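Long-range contacts in hyperpolarization-activated (Ih) channel (Strongylocentrotus purpuratus, PDB 2PTM), which probably works as a hyperpolarization-activated, voltage-gated cation channel of the HCN family, seen here as its C-terminal region with cyclic AMP bound: residues T92-E97 against T164-S169; M115-Q120 against G139-E144; I125-G130 against R153-K158. All coordinates share one frame; numbering follows the deposited sequence.

Contact 1. Residues T92-E97 against T164-S169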
# COMPACT_ATOMS: atom_id res chain seq x y z
N THR A 92 5.62 -5.51 -19.20
CA THR A 92 5.97 -5.49 -17.78
C THR A 92 4.83 -4.91 -16.94
O THR A 92 4.83 -5.05 -15.71
CB THR A 92 7.26 -4.69 -17.51
OG1 THR A 92 7.06 -3.32 -17.86
CG2 THR A 92 8.44 -5.25 -18.29
N LEU A 93 3.87 -4.26 -17.58
CA LEU A 93 2.75 -3.67 -16.86
C LEU A 93 1.44 -4.44 -17.02
O LEU A 93 0.46 -4.14 -16.33
CB LEU A 93 2.53 -2.22 -17.29
CG LEU A 93 3.71 -1.26 -17.08
CD1 LEU A 93 3.34 0.11 -17.60
CD2 LEU A 93 4.12 -1.18 -15.62
N LEU A 94 1.40 -5.42 -17.92
CA LEU A 94 0.18 -6.20 -18.14
C LEU A 94 -0.19 -7.04 -16.92
O LEU A 94 0.69 -7.53 -16.21
CB LEU A 94 0.34 -7.09 -19.37
CG LEU A 94 0.46 -6.41 -20.73
CD1 LEU A 94 0.69 -7.46 -21.82
CD2 LEU A 94 -0.78 -5.59 -21.03
N GLU A 95 -1.48 -7.22 -16.67
CA GLU A 95 -1.95 -8.10 -15.60
C GLU A 95 -2.74 -9.26 -16.19
O GLU A 95 -3.66 -9.06 -16.96
CB GLU A 95 -2.85 -7.33 -14.62
CG GLU A 95 -2.08 -6.36 -13.73
CD GLU A 95 -1.23 -7.07 -12.70
OE1 GLU A 95 -1.59 -8.20 -12.31
OE2 GLU A 95 -0.20 -6.51 -12.28
N PHE A 96 -2.37 -10.48 -15.82
CA PHE A 96 -3.07 -11.67 -16.33
C PHE A 96 -4.46 -11.79 -15.72
O PHE A 96 -4.63 -11.64 -14.51
CB PHE A 96 -2.25 -12.91 -16.00
CG PHE A 96 -2.82 -14.18 -16.55
CD1 PHE A 96 -2.95 -14.37 -17.91
CD2 PHE A 96 -3.22 -15.20 -15.70
CE1 PHE A 96 -3.46 -15.55 -18.42
CE2 PHE A 96 -3.73 -16.39 -16.21
CZ PHE A 96 -3.86 -16.56 -17.57
N GLU A 97 -5.46 -12.04 -16.55
CA GLU A 97 -6.83 -12.21 -16.06
C GLU A 97 -7.44 -13.37 -16.81
O GLU A 97 -7.12 -13.58 -17.98
CB GLU A 97 -7.67 -10.94 -16.29
CG GLU A 97 -7.23 -9.72 -15.45
CD GLU A 97 -8.20 -8.56 -15.52
OE1 GLU A 97 -9.42 -8.79 -15.55
OE2 GLU A 97 -7.73 -7.40 -15.53
N THR A 164 -8.32 -15.93 -21.76
CA THR A 164 -7.16 -15.49 -21.01
C THR A 164 -6.78 -14.14 -21.60
O THR A 164 -6.51 -14.02 -22.80
CB THR A 164 -6.02 -16.50 -21.10
OG1 THR A 164 -5.73 -16.75 -22.48
CG2 THR A 164 -6.44 -17.81 -20.47
N LEU A 165 -6.78 -13.13 -20.75
CA LEU A 165 -6.57 -11.75 -21.16
C LEU A 165 -5.39 -11.16 -20.40
O LEU A 165 -5.01 -11.67 -19.33
CB LEU A 165 -7.82 -10.91 -20.84
CG LEU A 165 -9.16 -11.46 -21.31
CD1 LEU A 165 -10.31 -10.58 -20.84
CD2 LEU A 165 -9.14 -11.58 -22.83
N PHE A 166 -4.82 -10.09 -20.94
CA PHE A 166 -3.85 -9.29 -20.19
C PHE A 166 -4.36 -7.87 -20.18
O PHE A 166 -4.58 -7.29 -21.25
CB PHE A 166 -2.48 -9.37 -20.85
CG PHE A 166 -1.79 -10.69 -20.65
CD1 PHE A 166 -0.97 -10.89 -19.56
CD2 PHE A 166 -2.00 -11.73 -21.54
CE1 PHE A 166 -0.33 -12.11 -19.37
CE2 PHE A 166 -1.38 -12.96 -21.35
CZ PHE A 166 -0.55 -13.15 -20.26
N SER A 167 -4.57 -7.32 -18.99
CA SER A 167 -5.13 -5.97 -18.91
C SER A 167 -4.05 -4.93 -18.68
O SER A 167 -2.99 -5.24 -18.14
CB SER A 167 -6.19 -5.90 -17.81
OG SER A 167 -5.63 -6.21 -16.54
N LEU A 168 -4.33 -3.69 -19.11
CA LEU A 168 -3.47 -2.55 -18.84
C LEU A 168 -4.35 -1.47 -18.21
O LEU A 168 -5.33 -1.04 -18.81
CB LEU A 168 -2.90 -2.02 -20.16
CG LEU A 168 -1.76 -1.01 -20.10
CD1 LEU A 168 -0.50 -1.65 -19.53
CD2 LEU A 168 -1.51 -0.48 -21.52
N SER A 169 -4.00 -1.04 -17.00
CA SER A 169 -4.83 -0.08 -16.26
C SER A 169 -4.81 1.28 -16.94
O SER A 169 -3.93 1.57 -17.73
CB SER A 169 -4.29 0.06 -14.84
OG SER A 169 -3.05 0.75 -14.86
O HOH W 1 -2.03 -2.72 -15.82
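E97 and S167 meet side chain to side chain on one face of an antiparallel strand pair, while F96 and F166 pack together on the other. Four backbone hydrogen bonds, exchanged between E95 and S167 and between E97 and L165, set the register. The E97 chain runs back along the neighbouring strand. Its CB lies 4.1 Å from L165 O, CG is 4.0 Å from S167 OG and CD 3.6 Å from the same hydroxyl. The extended chain (chi2 -171°) then carries OE2 to S167 OG, which donates to it at 2.6 Å, on the anti side and 24° out of the carboxylate plane. OE2 also forms a salt bridge with R114, so this one oxygen serves two donors. Opposite, F96 CD1 sits over one face of the F166 ring, toward the rim, 3.6 Å from F166 CZ; the two ring planes stand at 52°. L94 crosses F166 at about a right angle, placing L94 CD1 3.8 Å from F166 CB, and both reach L72 of helix 70-75. Beyond the last strand bond a water links L93 O to S169 N, where S169 caps helix 170-179. The arrangement closes the chain's first and last strands side by side in one sheet of the beta roll, as in other cyclic nucleotide-binding domains.

Contact 2. Residues M115-Q120 against G139-E144. With CMP (adenosine-3',5'-cyclic-monophosphate), chain C.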
# COMPACT_ATOMS: atom_id res chain seq x y z
N MET A 115 -7.91 -1.61 -20.11
CA MET A 115 -8.20 -2.24 -21.39
C MET A 115 -7.62 -3.65 -21.38
O MET A 115 -6.90 -4.01 -20.44
CB MET A 115 -7.60 -1.45 -22.56
CG MET A 115 -6.08 -1.48 -22.59
SD MET A 115 -5.48 -0.90 -24.18
CE MET A 115 -6.13 -2.16 -25.26
N PHE A 116 -7.93 -4.42 -22.42
CA PHE A 116 -7.61 -5.86 -22.43
C PHE A 116 -7.01 -6.31 -23.75
O PHE A 116 -7.49 -5.93 -24.82
CB PHE A 116 -8.88 -6.68 -22.21
CG PHE A 116 -9.61 -6.34 -20.94
CD1 PHE A 116 -9.39 -7.08 -19.78
CD2 PHE A 116 -10.52 -5.29 -20.90
CE1 PHE A 116 -10.07 -6.77 -18.61
CE2 PHE A 116 -11.18 -4.97 -19.73
CZ PHE A 116 -10.96 -5.71 -18.58
N PHE A 117 -5.98 -7.15 -23.66
CA PHE A 117 -5.43 -7.84 -24.83
C PHE A 117 -5.83 -9.30 -24.73
O PHE A 117 -5.71 -9.89 -23.65
CB PHE A 117 -3.90 -7.74 -24.84
CG PHE A 117 -3.40 -6.34 -25.06
CD1 PHE A 117 -3.12 -5.89 -26.34
CD2 PHE A 117 -3.23 -5.47 -23.99
CE1 PHE A 117 -2.67 -4.61 -26.56
CE2 PHE A 117 -2.77 -4.18 -24.20
CZ PHE A 117 -2.49 -3.74 -25.48
N ILE A 118 -6.29 -9.88 -25.83
CA ILE A 118 -6.73 -11.27 -25.81
C ILE A 118 -5.57 -12.21 -26.14
O ILE A 118 -5.03 -12.18 -27.25
CB ILE A 118 -7.86 -11.53 -26.83
CG1 ILE A 118 -9.06 -10.61 -26.55
CG2 ILE A 118 -8.30 -12.99 -26.81
CD1 ILE A 118 -10.19 -10.74 -27.60
N GLN A 119 -5.17 -13.02 -25.17
CA GLN A 119 -4.17 -14.04 -25.45
C GLN A 119 -4.90 -15.17 -26.14
O GLN A 119 -4.57 -15.54 -27.27
CB GLN A 119 -3.53 -14.57 -24.18
CG GLN A 119 -2.53 -15.70 -24.47
CD GLN A 119 -1.84 -16.17 -23.23
OE1 GLN A 119 -2.46 -16.76 -22.34
NE2 GLN A 119 -0.55 -15.89 -23.13
N GLN A 120 -5.90 -15.71 -25.47
CA GLN A 120 -6.72 -16.75 -26.08
C GLN A 120 -8.18 -16.61 -25.71
O GLN A 120 -8.51 -16.28 -24.58
CB GLN A 120 -6.19 -18.13 -25.70
CG GLN A 120 -5.13 -18.62 -26.67
CD GLN A 120 -4.75 -20.06 -26.45
OE1 GLN A 120 -4.97 -20.92 -27.30
NE2 GLN A 120 -4.15 -20.34 -25.29
N GLY A 139 -5.08 -12.23 -30.12
CA GLY A 139 -4.27 -11.21 -30.74
C GLY A 139 -4.97 -9.87 -30.88
O GLY A 139 -4.36 -8.88 -31.27
N SER A 140 -6.26 -9.84 -30.57
CA SER A 140 -6.98 -8.58 -30.65
C SER A 140 -6.99 -7.90 -29.28
O SER A 140 -6.41 -8.41 -28.31
CB SER A 140 -8.41 -8.81 -31.18
OG SER A 140 -9.02 -7.58 -31.52
N TYR A 141 -7.62 -6.75 -29.19
CA TYR A 141 -7.71 -6.06 -27.91
C TYR A 141 -9.02 -5.28 -27.87
O TYR A 141 -9.63 -5.05 -28.91
CB TYR A 141 -6.50 -5.16 -27.67
CG TYR A 141 -6.31 -4.03 -28.66
CD1 TYR A 141 -7.21 -2.98 -28.74
CD2 TYR A 141 -5.20 -4.00 -29.49
CE1 TYR A 141 -7.03 -1.94 -29.64
CE2 TYR A 141 -5.01 -2.96 -30.40
CZ TYR A 141 -5.92 -1.94 -30.46
OH TYR A 141 -5.73 -0.91 -31.35
N PHE A 142 -9.44 -4.90 -26.68
CA PHE A 142 -10.69 -4.16 -26.55
C PHE A 142 -10.69 -3.39 -25.23
O PHE A 142 -9.89 -3.68 -24.35
CB PHE A 142 -11.90 -5.10 -26.61
CG PHE A 142 -11.93 -6.14 -25.51
CD1 PHE A 142 -12.45 -5.83 -24.26
CD2 PHE A 142 -11.44 -7.42 -25.73
CE1 PHE A 142 -12.48 -6.79 -23.23
CE2 PHE A 142 -11.45 -8.39 -24.72
CZ PHE A 142 -11.97 -8.08 -23.48
N GLY A 143 -11.60 -2.43 -25.12
CA GLY A 143 -11.75 -1.64 -23.91
C GLY A 143 -10.85 -0.42 -23.93
O GLY A 143 -10.63 0.23 -22.91
N GLU A 144 -10.32 -0.10 -25.11
CA GLU A 144 -9.43 1.04 -25.24
C GLU A 144 -10.18 2.37 -25.46
O GLU A 144 -9.66 3.43 -25.12
CB GLU A 144 -8.42 0.83 -26.37
CG GLU A 144 -8.95 1.11 -27.77
CD GLU A 144 -9.86 0.02 -28.31
OE1 GLU A 144 -10.04 -1.01 -27.65
OE2 GLU A 144 -10.41 0.20 -29.41
P CMP C . -14.70 0.52 -24.74
O1P CMP C . -15.83 1.51 -25.16
O2P CMP C . -13.70 1.00 -23.80
O5' CMP C . -15.57 -0.77 -24.31
C5' CMP C . -16.11 -1.73 -25.19
C4' CMP C . -15.13 -2.14 -26.29
O4' CMP C . -15.70 -2.80 -27.42
C3' CMP C . -14.61 -0.87 -26.92
O3' CMP C . -14.01 0.11 -26.15
C2' CMP C . -13.84 -1.31 -28.17
O2' CMP C . -12.63 -1.93 -27.76
C1' CMP C . -14.79 -2.51 -28.53
N9 CMP C . -15.59 -2.22 -29.69
C8 CMP C . -16.71 -1.36 -29.81
N7 CMP C . -17.24 -1.38 -31.05
C5 CMP C . -16.44 -2.26 -31.78
C6 CMP C . -16.43 -2.72 -33.13
N6 CMP C . -17.38 -2.29 -34.02
N1 CMP C . -15.45 -3.59 -33.52
C2 CMP C . -14.54 -4.01 -32.62
N3 CMP C . -14.43 -3.68 -31.31
C4 CMP C . -15.40 -2.82 -30.93
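F116 and F117 pair with F142 and Y141 in a buried antiparallel ladder, where strand 114-118 of the beta roll holds the short strand 141-142 that leads into the phosphate-binding cassette. F116 and F142 exchange two backbone hydrogen bonds, and farther along I118 N bonds S140 O while G139 N bonds I118 O. On the side of the sheet where F116 and F142 lie, the F142 ring meets F116 with one face and I118 with its edge. F116 CB lies over that face, 3.9 Å from the ring centroid, a CH-pi contact, and the F116 ring is nearly parallel but slid so far aside that the two barely overlap. At the edge, I118 CG1 is 3.7 Å from F142 CE2. V105 and I106 of strand 104-106 touch both F116 and F142.

On the opposite face the F117 and Y141 side chains run alongside each other, F117 CD1 lying 3.7 Å from Y141 CB. M115 bends at its last torsion (chi3 -64°) to lay CE 3.7 Å from Y141 CD1 and over the rim of one face of F117. Past the ladder, G143 has a backbone conformation in which a side chain would collide with the carbonyl oxygen of F142. Here the chain reaches the ribose of cyclic AMP: G143 N donates to O2' of the nucleotide at 2.9 Å. That hydroxyl in turn donates to E144 OE1 at 2.8 Å, while E144 OE2 forms a salt bridge with R194.

Contact 3. Residues I125-G130 against R153-K158. With CMP (adenosine-3',5'-cyclic-monophosphate), chain C.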
# COMPACT_ATOMS: atom_id res chain seq x y z
N ILE A 125 -18.76 -8.45 -29.18
CA ILE A 125 -18.98 -7.03 -28.94
C ILE A 125 -20.47 -6.76 -29.13
O ILE A 125 -20.99 -6.91 -30.23
CB ILE A 125 -18.16 -6.16 -29.93
CG1 ILE A 125 -16.67 -6.56 -29.91
CG2 ILE A 125 -18.35 -4.67 -29.64
CD1 ILE A 125 -16.03 -6.51 -28.54
N ILE A 126 -21.15 -6.36 -28.06
CA ILE A 126 -22.61 -6.24 -28.08
C ILE A 126 -23.05 -4.79 -27.91
O ILE A 126 -22.77 -4.17 -26.89
CB ILE A 126 -23.24 -7.10 -26.95
CG1 ILE A 126 -22.69 -8.53 -27.00
CG2 ILE A 126 -24.77 -7.05 -27.03
CD1 ILE A 126 -23.22 -9.44 -25.92
N MET A 127 -23.73 -4.25 -28.91
CA MET A 127 -24.17 -2.86 -28.87
C MET A 127 -25.31 -2.68 -27.87
O MET A 127 -25.89 -3.66 -27.39
CB MET A 127 -24.61 -2.38 -30.26
CG MET A 127 -23.52 -2.50 -31.31
SD MET A 127 -21.91 -1.95 -30.69
CE MET A 127 -22.27 -0.23 -30.27
N SER A 128 -25.63 -1.43 -27.55
CA SER A 128 -26.62 -1.12 -26.54
C SER A 128 -28.01 -1.62 -26.92
O SER A 128 -28.89 -1.75 -26.08
CB SER A 128 -26.67 0.38 -26.27
OG SER A 128 -27.17 1.08 -27.39
N ASP A 129 -28.20 -1.90 -28.21
CA ASP A 129 -29.48 -2.40 -28.69
C ASP A 129 -29.51 -3.92 -28.65
O ASP A 129 -30.55 -4.53 -28.89
CB ASP A 129 -29.74 -1.88 -30.11
CG ASP A 129 -28.64 -2.25 -31.08
OD1 ASP A 129 -28.42 -3.46 -31.26
OD2 ASP A 129 -28.01 -1.35 -31.67
N GLY A 130 -28.37 -4.53 -28.36
CA GLY A 130 -28.29 -5.98 -28.26
C GLY A 130 -27.71 -6.67 -29.48
O GLY A 130 -27.49 -7.88 -29.46
N ARG A 153 -17.87 3.28 -21.53
CA ARG A 153 -17.82 2.12 -22.42
C ARG A 153 -18.89 2.23 -23.51
O ARG A 153 -20.04 2.54 -23.21
CB ARG A 153 -18.06 0.83 -21.63
CG ARG A 153 -17.06 0.59 -20.48
CD ARG A 153 -15.64 0.38 -20.97
NE ARG A 153 -14.81 -0.28 -19.97
CZ ARG A 153 -13.50 -0.50 -20.11
NH1 ARG A 153 -12.87 -0.10 -21.20
NH2 ARG A 153 -12.83 -1.12 -19.14
N VAL A 154 -18.52 1.97 -24.77
CA VAL A 154 -19.47 2.18 -25.88
C VAL A 154 -20.19 0.91 -26.31
O VAL A 154 -21.09 0.95 -27.16
CB VAL A 154 -18.81 2.86 -27.10
CG1 VAL A 154 -18.10 4.13 -26.66
CG2 VAL A 154 -17.86 1.91 -27.82
N ALA A 155 -19.82 -0.22 -25.71
CA ALA A 155 -20.39 -1.50 -26.07
C ALA A 155 -20.15 -2.43 -24.90
O ALA A 155 -19.32 -2.12 -24.04
CB ALA A 155 -19.70 -2.06 -27.32
N SER A 156 -20.86 -3.55 -24.83
CA SER A 156 -20.52 -4.57 -23.85
C SER A 156 -19.61 -5.61 -24.50
O SER A 156 -19.60 -5.75 -25.73
CB SER A 156 -21.78 -5.24 -23.29
OG SER A 156 -22.65 -4.28 -22.71
N VAL A 157 -18.84 -6.33 -23.69
CA VAL A 157 -17.99 -7.39 -24.21
C VAL A 157 -18.25 -8.64 -23.39
O VAL A 157 -18.08 -8.63 -22.17
CB VAL A 157 -16.50 -7.01 -24.12
CG1 VAL A 157 -15.61 -8.13 -24.69
CG2 VAL A 157 -16.25 -5.67 -24.85
N LYS A 158 -18.68 -9.70 -24.07
CA LYS A 158 -19.10 -10.93 -23.40
C LYS A 158 -18.29 -12.10 -23.90
O LYS A 158 -18.17 -12.30 -25.10
CB LYS A 158 -20.59 -11.19 -23.67
CG LYS A 158 -21.21 -12.37 -22.91
CD LYS A 158 -22.70 -12.47 -23.24
CE LYS A 158 -23.42 -13.51 -22.36
NZ LYS A 158 -24.81 -13.74 -22.82
P CMP C . -14.70 0.52 -24.74
O1P CMP C . -15.83 1.51 -25.16
O2P CMP C . -13.70 1.00 -23.80
O5' CMP C . -15.57 -0.77 -24.31
C5' CMP C . -16.11 -1.73 -25.19
C4' CMP C . -15.13 -2.14 -26.29
O4' CMP C . -15.70 -2.80 -27.42
C3' CMP C . -14.61 -0.87 -26.92
O3' CMP C . -14.01 0.11 -26.15
C2' CMP C . -13.84 -1.31 -28.17
O2' CMP C . -12.63 -1.93 -27.76
C1' CMP C . -14.79 -2.51 -28.53
N9 CMP C . -15.59 -2.22 -29.69
C8 CMP C . -16.71 -1.36 -29.81
N7 CMP C . -17.24 -1.38 -31.05
C5 CMP C . -16.44 -2.26 -31.78
C6 CMP C . -16.43 -2.72 -33.13
N6 CMP C . -17.38 -2.29 -34.02
N1 CMP C . -15.45 -3.59 -33.52
C2 CMP C . -14.54 -4.01 -32.62
N3 CMP C . -14.43 -3.68 -31.31
C4 CMP C . -15.40 -2.82 -30.93
O HOH W 2 -24.33 -3.28 -24.69
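I125 and V157 run alongside each other in the same direction and both touch the bound cyclic AMP, so one face of this strand pair is a wall of the ligand pocket. In the beta roll the pair joins strand 123-126 to strand 156-159, which emerges from the phosphate-binding cassette. Two backbone hydrogen bonds between I126 and S156 hold it, and a water bridges I126 O and S156 OG, the latter also bonded to E108 N. The two branches of I125 divide the work: CG2 lies 3.7 Å from N9 of the adenine and equally near A155 CB, while CG1 turns toward N3. CD1 bends (chi2 -55°) toward the ribose and meets V157 CG2 at 3.8 Å. An alanine here, without CG2 and CD1, is likely to open a gap beside the adenine and leave A155 CB and V157 CG2 without these apolar contacts. The I126 side chain, on the other face, slants across that of K158, with I126 CD1 3.9 Å from K158 CB. M127, which opens a type I beta turn closed by G130 N to M127 O, folds back to bring SD 4.0 Å from A155 CB. The cassette end of 153-158 grips the phosphate: V154 N donates to O1P at 2.8 Å, and the R153 guanidinium, steadied by R114 O at NH2, presents its edge so that NH1 meets O2P in its plane at 2.9 Å.

How the contacts relate
Along the chain, contact 1 supplies the first and last of the six segments, 92-97 and 164-169, and encloses the other two contacts, whose segments alternate. Contacts 1 and 2 belong to one four-stranded antiparallel sheet: strands 163-169 and 114-118 are neighbours in it, joined by a probable hydrogen bond from F117 N to F166 O, and the centres lie about 9 Å apart. Contact 3 sits in the roll's second sheet, about 15 Å from contact 2 and 21 Å from contact 1, centre to centre. F142 CE1 against V157 CG1 joins contacts 2 and 3. These two share the nucleotide, contact 2 binding the ribose hydroxyl and contact 3 the phosphate, with I125 packed against the base.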